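Long-range contacts in lovastatin nonaketide synthase mokA (Monascus pilosus, PDB 6AD3), which catalyses the iterative nine-step assembly of the lovastatin (monacolin K) polyketide, the chain described here being its condensation domain: residues N99-M104 with V203-R208; T153-Q158 with D186-V191; V210-T215 with M366-N371; G171-V176 with I458-R463; A435-K440 with L470-D475. The protein carries 1 engineered substitution. One frame throughout, in Å; residues are numbered along the deposited sequence.

Contact 1: N99-M104 with V203-R208; sequences NNTIGM and VVAYHR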
# COMPACT_ATOMS: atom_id res chain seq x y z
N ASN A 99 -8.17 0.35 8.93
CA ASN A 99 -9.08 0.85 7.92
C ASN A 99 -8.31 1.52 6.78
O ASN A 99 -7.20 2.04 6.97
CB ASN A 99 -10.04 1.89 8.51
CG ASN A 99 -11.09 1.29 9.45
OD1 ASN A 99 -11.20 0.07 9.65
ND2 ASN A 99 -11.90 2.19 10.04
N ASN A 100 -8.91 1.52 5.59
CA ASN A 100 -8.37 2.23 4.43
C ASN A 100 -9.45 3.07 3.81
O ASN A 100 -10.60 2.61 3.61
CB ASN A 100 -7.87 1.23 3.39
CG ASN A 100 -6.90 0.24 3.94
OD1 ASN A 100 -5.69 0.51 3.98
ND2 ASN A 100 -7.40 -0.89 4.43
N THR A 101 -9.14 4.33 3.52
CA THR A 101 -10.14 5.29 3.09
C THR A 101 -9.58 6.25 2.04
O THR A 101 -8.63 6.97 2.30
CB THR A 101 -10.69 6.09 4.29
OG1 THR A 101 -10.91 5.23 5.42
CG2 THR A 101 -11.99 6.81 3.93
N ILE A 102 -10.13 6.19 0.83
CA ILE A 102 -9.62 6.95 -0.32
C ILE A 102 -10.73 7.86 -0.82
O ILE A 102 -11.80 7.36 -1.22
CB ILE A 102 -9.21 6.02 -1.48
CG1 ILE A 102 -8.27 4.94 -0.99
CG2 ILE A 102 -8.54 6.84 -2.60
CD1 ILE A 102 -6.98 5.46 -0.34
N GLY A 103 -10.51 9.19 -0.74
CA GLY A 103 -11.51 10.17 -1.18
C GLY A 103 -11.07 10.89 -2.45
O GLY A 103 -9.93 11.30 -2.56
N MET A 104 -11.92 10.93 -3.46
CA MET A 104 -11.63 11.64 -4.66
C MET A 104 -12.60 12.81 -4.83
O MET A 104 -13.81 12.61 -5.07
CB MET A 104 -11.69 10.73 -5.87
CG MET A 104 -11.16 11.41 -7.15
SD MET A 104 -9.42 12.02 -7.12
CE MET A 104 -8.50 10.49 -7.34
N VAL A 203 -15.94 8.57 -2.02
CA VAL A 203 -15.08 7.86 -1.12
C VAL A 203 -15.28 6.35 -1.31
O VAL A 203 -16.41 5.84 -1.21
CB VAL A 203 -15.35 8.24 0.36
CG1 VAL A 203 -14.38 7.53 1.33
CG2 VAL A 203 -15.27 9.75 0.56
N VAL A 204 -14.15 5.66 -1.47
CA VAL A 204 -14.05 4.25 -1.37
C VAL A 204 -13.27 3.88 -0.11
O VAL A 204 -12.10 4.23 0.04
CB VAL A 204 -13.35 3.64 -2.61
CG1 VAL A 204 -13.13 2.15 -2.41
CG2 VAL A 204 -14.13 3.92 -3.88
N ALA A 205 -13.94 3.23 0.83
CA ALA A 205 -13.33 2.81 2.04
C ALA A 205 -13.45 1.30 2.16
O ALA A 205 -14.46 0.72 1.79
CB ALA A 205 -13.96 3.48 3.22
N TYR A 206 -12.41 0.68 2.65
CA TYR A 206 -12.32 -0.78 2.68
C TYR A 206 -11.57 -1.30 3.87
O TYR A 206 -10.52 -0.77 4.28
CB TYR A 206 -11.72 -1.35 1.39
CG TYR A 206 -10.36 -0.81 1.02
CD1 TYR A 206 -10.22 0.38 0.33
CD2 TYR A 206 -9.20 -1.58 1.25
CE1 TYR A 206 -8.96 0.83 -0.07
CE2 TYR A 206 -7.96 -1.15 0.84
CZ TYR A 206 -7.84 0.05 0.21
OH TYR A 206 -6.61 0.48 -0.19
N HIS A 207 -12.13 -2.38 4.43
CA HIS A 207 -11.38 -3.25 5.29
C HIS A 207 -10.22 -3.83 4.50
O HIS A 207 -10.33 -4.07 3.30
CB HIS A 207 -12.26 -4.36 5.86
CG HIS A 207 -11.58 -5.17 6.92
ND1 HIS A 207 -11.70 -4.92 8.27
CD2 HIS A 207 -10.78 -6.25 6.80
CE1 HIS A 207 -10.97 -5.79 8.93
NE2 HIS A 207 -10.38 -6.59 8.07
N ARG A 208 -9.11 -4.07 5.20
CA ARG A 208 -7.90 -4.65 4.59
C ARG A 208 -8.20 -5.90 3.76
O ARG A 208 -7.58 -6.10 2.74
CB ARG A 208 -6.91 -4.99 5.69
CG ARG A 208 -5.67 -5.79 5.27
CD ARG A 208 -4.65 -4.97 4.55
NE ARG A 208 -5.06 -4.62 3.19
CZ ARG A 208 -4.40 -3.79 2.39
NH1 ARG A 208 -3.31 -3.19 2.82
NH2 ARG A 208 -4.82 -3.55 1.16

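Contact 2: T153-Q158 with D186-V191; sequences TKNKVQ and DTLRLV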
# COMPACT_ATOMS: atom_id res chain seq x y z
N THR A 153 -24.77 -9.07 -1.66
CA THR A 153 -23.90 -8.24 -0.82
C THR A 153 -24.59 -7.80 0.47
O THR A 153 -25.80 -7.50 0.48
CB THR A 153 -23.38 -6.98 -1.60
OG1 THR A 153 -22.34 -6.32 -0.84
CG2 THR A 153 -24.49 -6.02 -1.87
N LYS A 154 -23.78 -7.56 1.48
CA LYS A 154 -24.22 -6.85 2.68
C LYS A 154 -23.65 -5.45 2.77
O LYS A 154 -23.97 -4.73 3.69
CB LYS A 154 -23.84 -7.65 3.92
CG LYS A 154 -24.07 -9.15 3.77
CD LYS A 154 -25.53 -9.51 3.79
CE LYS A 154 -25.73 -11.01 3.60
NZ LYS A 154 -26.77 -11.31 2.57
N ASN A 155 -22.93 -5.01 1.74
CA ASN A 155 -22.47 -3.67 1.68
C ASN A 155 -23.49 -2.77 1.05
O ASN A 155 -24.41 -3.25 0.36
CB ASN A 155 -21.12 -3.61 0.93
CG ASN A 155 -19.96 -4.13 1.78
OD1 ASN A 155 -19.82 -3.78 2.94
ND2 ASN A 155 -19.20 -5.09 1.23
N LYS A 156 -23.38 -1.46 1.33
CA LYS A 156 -24.36 -0.47 0.87
C LYS A 156 -23.68 0.68 0.17
O LYS A 156 -22.47 0.96 0.40
CB LYS A 156 -25.20 0.10 2.02
CG LYS A 156 -25.75 -0.93 2.97
CD LYS A 156 -26.87 -1.71 2.33
CE LYS A 156 -27.64 -2.47 3.40
NZ LYS A 156 -28.67 -3.33 2.78
N VAL A 157 -24.43 1.31 -0.70
CA VAL A 157 -24.00 2.53 -1.40
C VAL A 157 -24.78 3.70 -0.84
O VAL A 157 -26.01 3.62 -0.73
CB VAL A 157 -24.26 2.41 -2.90
CG1 VAL A 157 -23.82 3.67 -3.63
CG2 VAL A 157 -23.55 1.17 -3.45
N GLN A 158 -24.10 4.82 -0.62
CA GLN A 158 -24.77 6.01 -0.11
C GLN A 158 -24.45 7.21 -0.93
O GLN A 158 -23.29 7.41 -1.33
CB GLN A 158 -24.37 6.27 1.32
CG GLN A 158 -24.80 5.15 2.26
CD GLN A 158 -24.04 5.17 3.52
OE1 GLN A 158 -24.51 5.71 4.53
NE2 GLN A 158 -22.82 4.65 3.49
N ASP A 186 -19.79 -6.75 6.30
CA ASP A 186 -19.73 -5.29 6.26
C ASP A 186 -18.26 -4.90 6.15
O ASP A 186 -17.50 -5.06 7.11
CB ASP A 186 -20.32 -4.71 7.57
CG ASP A 186 -20.18 -3.23 7.66
OD1 ASP A 186 -20.50 -2.57 6.67
OD2 ASP A 186 -19.67 -2.72 8.69
N THR A 187 -17.82 -4.65 4.91
CA THR A 187 -16.41 -4.59 4.58
C THR A 187 -16.01 -3.39 3.72
O THR A 187 -14.81 -3.16 3.51
CB THR A 187 -15.96 -5.85 3.82
OG1 THR A 187 -16.70 -5.93 2.57
CG2 THR A 187 -16.23 -7.09 4.65
N LEU A 188 -16.99 -2.62 3.24
CA LEU A 188 -16.73 -1.53 2.27
C LEU A 188 -17.63 -0.34 2.61
O LEU A 188 -18.76 -0.52 3.17
CB LEU A 188 -17.13 -2.00 0.88
CG LEU A 188 -16.22 -2.72 -0.07
CD1 LEU A 188 -16.88 -2.65 -1.47
CD2 LEU A 188 -14.82 -2.12 -0.12
N ARG A 189 -17.17 0.85 2.30
CA ARG A 189 -18.07 2.01 2.20
C ARG A 189 -17.89 2.64 0.85
O ARG A 189 -16.78 2.75 0.35
CB ARG A 189 -17.76 3.05 3.30
CG ARG A 189 -17.61 2.46 4.69
CD ARG A 189 -18.92 2.43 5.42
NE ARG A 189 -18.79 1.82 6.75
CZ ARG A 189 -19.10 0.56 7.01
NH1 ARG A 189 -19.26 -0.29 6.01
NH2 ARG A 189 -19.02 0.11 8.27
N LEU A 190 -19.01 2.88 0.17
CA LEU A 190 -19.00 3.58 -1.11
C LEU A 190 -19.94 4.76 -1.03
O LEU A 190 -21.14 4.55 -0.91
CB LEU A 190 -19.47 2.65 -2.23
CG LEU A 190 -18.65 1.38 -2.44
CD1 LEU A 190 -19.37 0.38 -3.31
CD2 LEU A 190 -17.29 1.70 -3.02
N VAL A 191 -19.37 5.96 -0.93
CA VAL A 191 -20.13 7.16 -0.54
C VAL A 191 -19.82 8.31 -1.47
O VAL A 191 -18.64 8.67 -1.67
CB VAL A 191 -19.84 7.58 0.90
CG1 VAL A 191 -20.68 8.82 1.26
CG2 VAL A 191 -20.10 6.43 1.84
O HOH W 1 -22.64 -2.65 5.13
O HOH W 2 -21.42 2.82 2.08
O HOH W 3 -21.55 -0.86 3.38

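Contact 3: V210-T215 with M366-N371; sequences VGDGST and MGFFAN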
# COMPACT_ATOMS: atom_id res chain seq x y z
N VAL A 210 -10.48 -6.91 1.83
CA VAL A 210 -11.30 -6.87 0.59
C VAL A 210 -10.79 -5.94 -0.49
O VAL A 210 -11.40 -5.85 -1.55
CB VAL A 210 -12.80 -6.58 0.85
CG1 VAL A 210 -13.37 -7.65 1.80
CG2 VAL A 210 -12.99 -5.18 1.45
N GLY A 211 -9.70 -5.23 -0.21
CA GLY A 211 -9.20 -4.27 -1.17
C GLY A 211 -7.73 -3.98 -1.14
O GLY A 211 -6.97 -4.57 -0.37
N ASP A 212 -7.34 -3.08 -2.07
CA ASP A 212 -5.96 -2.54 -2.17
C ASP A 212 -5.96 -1.51 -3.29
O ASP A 212 -7.01 -1.18 -3.81
CB ASP A 212 -4.87 -3.65 -2.39
CG ASP A 212 -4.99 -4.41 -3.73
OD1 ASP A 212 -5.63 -3.94 -4.70
OD2 ASP A 212 -4.38 -5.50 -3.83
N GLY A 213 -4.82 -0.86 -3.51
CA GLY A 213 -4.79 0.29 -4.44
C GLY A 213 -5.33 -0.08 -5.83
O GLY A 213 -6.03 0.72 -6.47
N SER A 214 -4.96 -1.25 -6.34
CA SER A 214 -5.47 -1.68 -7.64
C SER A 214 -6.97 -1.96 -7.65
O SER A 214 -7.69 -1.67 -8.63
CB SER A 214 -4.68 -2.89 -8.14
OG SER A 214 -3.33 -2.53 -8.35
N THR A 215 -7.47 -2.53 -6.55
CA THR A 215 -8.88 -2.70 -6.40
C THR A 215 -9.64 -1.39 -6.42
O THR A 215 -10.69 -1.27 -7.07
CB THR A 215 -9.20 -3.54 -5.16
OG1 THR A 215 -8.74 -4.88 -5.41
CG2 THR A 215 -10.67 -3.55 -4.88
N MET A 366 -10.97 -8.09 -8.10
CA MET A 366 -11.07 -7.31 -6.90
C MET A 366 -10.54 -8.11 -5.72
O MET A 366 -10.66 -9.33 -5.68
CB MET A 366 -12.53 -6.92 -6.63
CG MET A 366 -13.23 -6.18 -7.75
SD MET A 366 -12.49 -4.54 -8.04
CE MET A 366 -13.68 -3.88 -9.20
N GLY A 367 -9.96 -7.40 -4.76
CA GLY A 367 -9.59 -7.96 -3.49
C GLY A 367 -8.19 -7.52 -3.08
O GLY A 367 -7.66 -6.52 -3.60
N PHE A 368 -7.65 -8.20 -2.08
CA PHE A 368 -6.40 -7.81 -1.44
C PHE A 368 -5.26 -8.67 -1.97
O PHE A 368 -5.08 -9.81 -1.53
CB PHE A 368 -6.52 -7.95 0.08
CG PHE A 368 -5.25 -7.75 0.83
CD1 PHE A 368 -4.31 -6.82 0.41
CD2 PHE A 368 -4.99 -8.48 1.99
CE1 PHE A 368 -3.17 -6.57 1.16
CE2 PHE A 368 -3.84 -8.23 2.74
CZ PHE A 368 -2.92 -7.31 2.30
N PHE A 369 -4.58 -8.17 -3.01
CA PHE A 369 -3.51 -8.93 -3.70
C PHE A 369 -2.14 -8.39 -3.36
O PHE A 369 -1.16 -9.09 -3.52
CB PHE A 369 -3.68 -8.86 -5.20
CG PHE A 369 -4.85 -9.64 -5.71
CD1 PHE A 369 -4.73 -11.00 -5.96
CD2 PHE A 369 -6.10 -9.03 -5.89
CE1 PHE A 369 -5.81 -11.72 -6.46
CE2 PHE A 369 -7.17 -9.75 -6.40
CZ PHE A 369 -7.02 -11.08 -6.71
N ALA A 370 -2.08 -7.13 -2.94
CA ALA A 370 -0.80 -6.40 -2.79
C ALA A 370 0.20 -7.06 -1.83
O ALA A 370 -0.17 -7.76 -0.87
CB ALA A 370 -1.06 -4.95 -2.37
N ASN A 371 1.47 -6.85 -2.10
CA ASN A 371 2.52 -7.57 -1.43
C ASN A 371 3.71 -6.63 -1.18
O ASN A 371 3.71 -5.45 -1.65
CB ASN A 371 2.93 -8.71 -2.32
CG ASN A 371 3.82 -9.73 -1.61
OD1 ASN A 371 3.76 -9.93 -0.39
ND2 ASN A 371 4.57 -10.49 -2.43

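Contact 4: G171-V176 with I458-R463; sequences GYWQLV and IATRER. Engineered in segment 171-176: Trp-173 (natural residue Arg).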
# COMPACT_ATOMS: atom_id res chain seq x y z
N GLY A 171 -17.37 14.02 6.89
CA GLY A 171 -17.86 12.69 6.59
C GLY A 171 -16.70 11.74 6.30
O GLY A 171 -16.73 10.59 6.69
N TYR A 172 -15.76 12.20 5.50
CA TYR A 172 -14.55 11.42 5.18
C TYR A 172 -13.83 10.95 6.43
O TYR A 172 -13.55 9.77 6.58
CB TYR A 172 -13.62 12.24 4.27
CG TYR A 172 -12.28 11.57 4.05
CD1 TYR A 172 -12.09 10.64 3.00
CD2 TYR A 172 -11.22 11.78 4.92
CE1 TYR A 172 -10.87 10.02 2.80
CE2 TYR A 172 -9.99 11.12 4.73
CZ TYR A 172 -9.84 10.22 3.69
OH TYR A 172 -8.61 9.60 3.48
N TRP A 173 -13.54 11.86 7.34
CA TRP A 173 -12.83 11.49 8.56
C TRP A 173 -13.66 10.61 9.51
O TRP A 173 -13.10 9.78 10.24
CB TRP A 173 -12.28 12.74 9.27
CG TRP A 173 -11.18 13.42 8.50
CD1 TRP A 173 -11.28 14.55 7.75
CD2 TRP A 173 -9.88 12.88 8.23
NE1 TRP A 173 -10.06 14.84 7.17
CE2 TRP A 173 -9.22 13.78 7.38
CE3 TRP A 173 -9.19 11.74 8.67
CZ2 TRP A 173 -7.92 13.55 6.91
CZ3 TRP A 173 -7.91 11.51 8.22
CH2 TRP A 173 -7.30 12.39 7.33
N GLN A 174 -14.99 10.68 9.41
CA GLN A 174 -15.84 9.68 10.09
C GLN A 174 -15.67 8.27 9.48
O GLN A 174 -15.55 7.27 10.22
CB GLN A 174 -17.33 10.10 10.04
CG GLN A 174 -17.68 11.27 10.94
CD GLN A 174 -18.99 11.99 10.54
OE1 GLN A 174 -19.22 13.14 10.94
NE2 GLN A 174 -19.82 11.33 9.73
N LEU A 175 -15.53 8.20 8.16
CA LEU A 175 -15.33 6.92 7.47
C LEU A 175 -13.96 6.31 7.80
O LEU A 175 -13.84 5.11 7.97
CB LEU A 175 -15.51 7.07 5.96
CG LEU A 175 -16.92 7.36 5.45
CD1 LEU A 175 -16.89 7.68 3.96
CD2 LEU A 175 -17.88 6.21 5.71
N VAL A 176 -13.00 7.16 8.11
CA VAL A 176 -11.69 6.72 8.55
C VAL A 176 -11.79 5.95 9.87
O VAL A 176 -11.03 5.00 10.09
CB VAL A 176 -10.68 7.91 8.62
CG1 VAL A 176 -9.41 7.52 9.36
CG2 VAL A 176 -10.35 8.37 7.23
N ILE A 458 -7.59 12.42 -1.35
CA ILE A 458 -7.22 12.35 0.06
C ILE A 458 -7.12 10.86 0.32
O ILE A 458 -8.08 10.13 0.05
CB ILE A 458 -8.33 12.79 1.05
CG1 ILE A 458 -9.35 13.68 0.43
CG2 ILE A 458 -7.76 13.31 2.36
CD1 ILE A 458 -10.41 14.10 1.44
N ALA A 459 -5.99 10.40 0.83
CA ALA A 459 -5.77 8.99 1.06
C ALA A 459 -5.35 8.74 2.49
O ALA A 459 -4.41 9.35 2.99
CB ALA A 459 -4.69 8.46 0.12
N THR A 460 -6.06 7.86 3.16
CA THR A 460 -5.65 7.42 4.49
C THR A 460 -5.61 5.87 4.50
O THR A 460 -6.61 5.21 4.75
CB THR A 460 -6.61 7.96 5.59
OG1 THR A 460 -6.75 9.38 5.44
CG2 THR A 460 -6.10 7.63 6.95
N ARG A 461 -4.45 5.34 4.22
CA ARG A 461 -4.22 3.91 4.25
C ARG A 461 -3.99 3.45 5.69
O ARG A 461 -3.64 4.26 6.57
CB ARG A 461 -2.98 3.58 3.42
CG ARG A 461 -3.16 3.87 1.95
CD ARG A 461 -1.90 3.55 1.16
NE ARG A 461 -1.63 2.13 1.16
CZ ARG A 461 -0.58 1.57 0.57
NH1 ARG A 461 0.29 2.31 -0.08
NH2 ARG A 461 -0.39 0.27 0.66
N GLU A 462 -4.15 2.15 5.93
CA GLU A 462 -3.91 1.55 7.22
C GLU A 462 -2.56 1.94 7.75
O GLU A 462 -1.62 2.10 7.00
CB GLU A 462 -3.98 0.02 7.14
CG GLU A 462 -2.93 -0.59 6.21
CD GLU A 462 -2.88 -2.10 6.24
OE1 GLU A 462 -3.66 -2.71 7.00
OE2 GLU A 462 -2.15 -2.69 5.41
N ARG A 463 -2.44 1.94 9.08
CA ARG A 463 -1.13 2.04 9.72
C ARG A 463 -0.35 0.77 9.47
O ARG A 463 -0.94 -0.28 9.18
CB ARG A 463 -1.27 2.24 11.23
CG ARG A 463 -1.93 3.56 11.60
CD ARG A 463 -1.91 3.77 13.12
NE ARG A 463 -2.69 4.94 13.51
CZ ARG A 463 -2.96 5.25 14.79
NH1 ARG A 463 -2.45 4.55 15.80
NH2 ARG A 463 -3.64 6.36 15.05

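Contact 5: A435-K440 with L470-D475; sequences AVFDYK and LEMSDD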
# COMPACT_ATOMS: atom_id res chain seq x y z
N ALA A 435 11.91 -0.12 6.44
CA ALA A 435 11.61 0.89 5.43
C ALA A 435 10.80 0.26 4.30
O ALA A 435 11.10 -0.86 3.84
CB ALA A 435 12.91 1.44 4.86
N VAL A 436 9.86 1.03 3.76
CA VAL A 436 9.07 0.60 2.60
C VAL A 436 9.09 1.69 1.54
O VAL A 436 9.05 2.88 1.86
CB VAL A 436 7.61 0.29 3.02
CG1 VAL A 436 6.66 0.18 1.82
CG2 VAL A 436 7.55 -0.99 3.84
N PHE A 437 9.02 1.24 0.28
CA PHE A 437 8.90 2.07 -0.89
C PHE A 437 7.73 1.57 -1.73
O PHE A 437 7.68 0.40 -2.15
CB PHE A 437 10.19 2.01 -1.72
CG PHE A 437 10.14 2.87 -2.99
CD1 PHE A 437 10.14 4.24 -2.90
CD2 PHE A 437 10.05 2.30 -4.25
CE1 PHE A 437 10.08 5.04 -4.04
CE2 PHE A 437 10.09 3.10 -5.40
CZ PHE A 437 10.08 4.46 -5.29
N ASP A 438 6.78 2.45 -2.01
CA ASP A 438 5.57 2.08 -2.76
C ASP A 438 5.33 3.09 -3.85
O ASP A 438 4.99 4.25 -3.59
CB ASP A 438 4.37 2.02 -1.80
CG ASP A 438 3.06 1.58 -2.49
OD1 ASP A 438 3.00 1.64 -3.72
OD2 ASP A 438 2.17 1.05 -1.77
N TYR A 439 5.53 2.64 -5.10
CA TYR A 439 5.43 3.52 -6.27
C TYR A 439 4.34 2.98 -7.19
O TYR A 439 4.26 1.78 -7.46
CB TYR A 439 6.77 3.53 -7.01
CG TYR A 439 6.76 4.12 -8.40
CD1 TYR A 439 6.29 3.39 -9.49
CD2 TYR A 439 7.21 5.40 -8.62
CE1 TYR A 439 6.33 3.92 -10.78
CE2 TYR A 439 7.29 5.92 -9.91
CZ TYR A 439 6.87 5.14 -10.98
OH TYR A 439 6.85 5.70 -12.26
N LYS A 440 3.47 3.87 -7.60
CA LYS A 440 2.46 3.55 -8.61
C LYS A 440 2.35 4.62 -9.70
O LYS A 440 2.68 5.79 -9.49
CB LYS A 440 1.12 3.31 -7.93
CG LYS A 440 0.40 4.58 -7.52
CD LYS A 440 -0.92 4.28 -6.84
CE LYS A 440 -1.57 5.60 -6.43
NZ LYS A 440 -2.88 5.43 -5.82
N LEU A 470 7.88 5.62 2.14
CA LEU A 470 7.76 6.57 1.05
C LEU A 470 6.76 5.99 0.04
O LEU A 470 6.99 4.90 -0.52
CB LEU A 470 9.11 6.80 0.37
CG LEU A 470 9.08 7.55 -0.96
CD1 LEU A 470 8.47 8.91 -0.79
CD2 LEU A 470 10.48 7.70 -1.54
N GLU A 471 5.61 6.66 -0.12
CA GLU A 471 4.62 6.27 -1.10
C GLU A 471 4.59 7.37 -2.16
O GLU A 471 4.70 8.54 -1.81
CB GLU A 471 3.22 6.22 -0.48
CG GLU A 471 3.07 5.22 0.62
CD GLU A 471 1.69 5.23 1.21
OE1 GLU A 471 1.54 4.79 2.38
OE2 GLU A 471 0.74 5.48 0.43
N MET A 472 4.61 6.98 -3.44
CA MET A 472 4.60 7.93 -4.54
C MET A 472 3.53 7.55 -5.54
O MET A 472 3.36 6.35 -5.85
CB MET A 472 5.91 7.86 -5.33
CG MET A 472 7.11 8.30 -4.66
SD MET A 472 8.43 8.17 -5.90
CE MET A 472 7.79 9.18 -7.28
N SER A 473 2.91 8.57 -6.13
CA SER A 473 2.13 8.41 -7.36
C SER A 473 2.87 9.14 -8.46
O SER A 473 3.34 10.25 -8.27
CB SER A 473 0.72 9.00 -7.19
OG SER A 473 -0.04 8.23 -6.23
N ASP A 474 2.87 8.55 -9.64
CA ASP A 474 3.54 9.14 -10.80
C ASP A 474 2.54 9.03 -11.96
O ASP A 474 2.75 8.28 -12.92
CB ASP A 474 4.83 8.38 -11.07
CG ASP A 474 5.63 8.93 -12.25
OD1 ASP A 474 5.29 10.01 -12.72
OD2 ASP A 474 6.62 8.27 -12.65
N ASP A 475 1.47 9.79 -11.87
CA ASP A 475 0.40 9.80 -12.89
C ASP A 475 0.96 10.59 -14.08
O ASP A 475 1.46 11.69 -13.89
CB ASP A 475 -0.84 10.51 -12.31
CG ASP A 475 -2.00 10.57 -13.26
OD1 ASP A 475 -1.77 10.67 -14.48
OD2 ASP A 475 -3.14 10.51 -12.76

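Contact 1: N99-M104 with V203-R208
Asn-100 lays its CB over the centre of the Tyr-206 ring, a CH-pi contact with CB 3.4 Å from the ring centroid. The amide runs on beyond CB with its plane 13° from that of the ring. With CG anti to the carbonyl carbon (chi1 -54°), ND2 reaches Tyr-206 O at 3.1 Å. Asn-100 N bonds to the same oxygen from the other face of its plane, while Asn-100 OD1 accepts from Glu-462 N. At the ring edge lies Ile-102, CG1 being 4.3 Å from Tyr-206 CE1. On the other face the Thr-101 side chain crosses that of Val-203 obliquely, CG2 lying 3.6 Å from Val-203 CG1. The backbones are central antiparallel strands of the N-terminal lobe's sheet, with Ile-102 N 2.9 Å from Val-204 O. By tying backbone and amide to Tyr-206 O, Asn-100 probably helps hold the strand end that leads into His-207 and Arg-208, the first two positions of the HHxxxDG-type motif, the second being Arg here.

Contact 2: T153-Q158 with D186-V191
The Asn-155 side chain crosses that of Leu-188 at about a right angle, CG lying 3.7 Å from Leu-188 CB. The contact is part of a beta-alpha-beta unit, strand 157-161, helix 165-176 and strand 188-195, at one edge of the sheet of the N-terminal lobe. Here the two segments are not yet paired as strands, and the asparagine holds them together. Its OD1 takes Thr-187 N on a lone pair at 2.9 Å, in the carbonyl plane, and Leu-188 N from above that plane at 3.1 Å. ND2 gives a hydrogen to Thr-187 OG1, which lies close to the amide plane, and another to Phe-129 O, so both ends of the buried amide are used and its rotation is fixed. Between the segments, one water links Lys-156 N to Leu-188 O and a second joins Lys-156 O, Gln-158 NE2 and Leu-190 N. Beyond them direct parallel pairing begins with Gln-158 N to Leu-190 O at 3.0 Å. Within 186-191, on the side of helix 165-176, Arg-189 grips Asp-186 end-on, NH1 to OD1 and NH2 to OD2. In the paired part, Gln-158 crosses Val-191 obliquely, NE2 lying 3.6 Å from Val-191 CG2.

Contact 3: V210-T215 with M366-N371
Asp-212 OD2 is gripped by two successive backbone N-H groups, Phe-369 N at 2.8 Å and Ala-370 N at 3.0 Å. The first comes from above the carboxylate plane, the second on the anti side and close to that plane. Asp-212 is the aspartate of the HHxxxDG-type motif that marks condensation domains, here reading His-207 to Gly-213 with Arg-208 at the second histidine position. It is also the N-cap of helix 213-227: its CG lies between the backbone N and the carbonyl carbon (chi1 64°), and OD1 accepts from Thr-215 N at 3.0 Å. Arg-357 forms a salt bridge with OD1, consistent with the mainly structural part this aspartate plays in the family. The carboxylate thus joins the helix start to segment 366-371 with both of its oxygens. Alongside, Thr-215 OG1 donates to a lone pair of Gly-367 O at 2.7 Å, in the carbonyl plane, and Arg-357 also bonds to that hydroxyl. Gly-367 has phi 135°, a backbone shape suited to glycine. Val-210 O, buried without a hydrogen-bond partner, receives a CA-H contact from Gly-367. Phe-368 brings CB to 3.4 Å from Gly-211 O and its ring to the guanidinium of Arg-208. At the other end Met-366, bent at chi2, crosses Thr-215 with SD 3.8 Å from Thr-215 CG2.

Contact 4: G171-V176 with I458-R463
Ile-458 slides past Tyr-172 in the opposite direction, and its CD1 lies over the centre of the tyrosine ring in a CH-pi contact, 4.1 Å from the centroid. Its CG2 meets the far part of the same ring, 3.9 Å from Tyr-172 CE2. In this position the isoleucine has a chi1 of -22°, well off a staggered value. A second apolar touch lies one helical turn on, where Val-176 crosses Thr-460 at about a right angle with CG1 4.1 Å from Thr-460 CG2. The polar part is a pair of hydroxyls: Thr-460 OG1 lies at the ring edge, in plane, 2.7 Å from Tyr-172 OH. The phenol oxygen is hydrogen-bonded to Thr-101 O on the neighbouring strand. Trp-173, an engineered residue, comes near with CH2 3.6 Å from Thr-460 OG1, and Tyr-172 CD2 lies over one face of its indole. Helix 165-176 packs on the N-terminal lobe's sheet, running nearly along edge strand 453-460, its local axis 10.3 Å from that of the strand and 18° from parallel to it; Tyr-172 also packs on Leu-201 and Val-203, and Leu-175 continues the cover onto strand 188-195.

Contact 5: A435-K440 with L470-D475
Met-472 brings its sulfur near two rings of the neighbouring strand: SD lies 4.0 Å from Phe-437 CE1, obliquely to that ring, and at the edge of the Tyr-439 ring, making two Met-aromatic contacts. The bend at chi3 (56°) returns CE to Tyr-439 CD2 at 4.1 Å. Leu-470 lies beside Phe-437 and points the same way, with CD2 in the ring plane at its edge, 3.7 Å from Phe-437 CE1. Helix 327-343 covers this face through Tyr-331, Tyr-335 and Met-328. The two strands are parallel neighbours in the mixed sheet of the C-terminal lobe, joined by a run of bonds such as Met-472 N to Asp-438 O at 2.8 Å. On the opposite face, Asp-438 and Glu-471 find their partners outside the pair, in Arg-461 and Lys-485 respectively. Toward the strand ends the contact turns polar. Extended beyond CG, Lys-440 runs over Ser-473, its CE 3.0 Å from Ser-473 OG, a close carbon-oxygen approach and not a hydrogen bond. Tyr-439 OH donates to Asp-474 OD2 at 2.6 Å, meeting it on the anti side, with ring and carboxylate planes 73° apart; the backbone of Asp-474 is held as well, its N 2.8 Å from Lys-440 O.

In the fold
Contacts 1, 2 and 4 share one five-stranded sheet of the N-terminal lobe. Contacts 1 and 4 have centres only 6 Å apart, while Leu-175 packs on Arg-189 and Val-191 to join contacts 4 and 2. Contact 3 follows contact 1 along the chain, 11 Å away between centres; Arg-208 meets Phe-368, and the HHxxxDG-type motif, which in the family marks the active site and here has Arg in its second position, spans the two. Contact 5 lies in the other lobe's sheet, its centre about 18 Å from that of contact 1. The chain between its two strands crosses to the first lobe as strand 453-460, and Arg-461 ties contact 4 back to contact 5 through Asp-438.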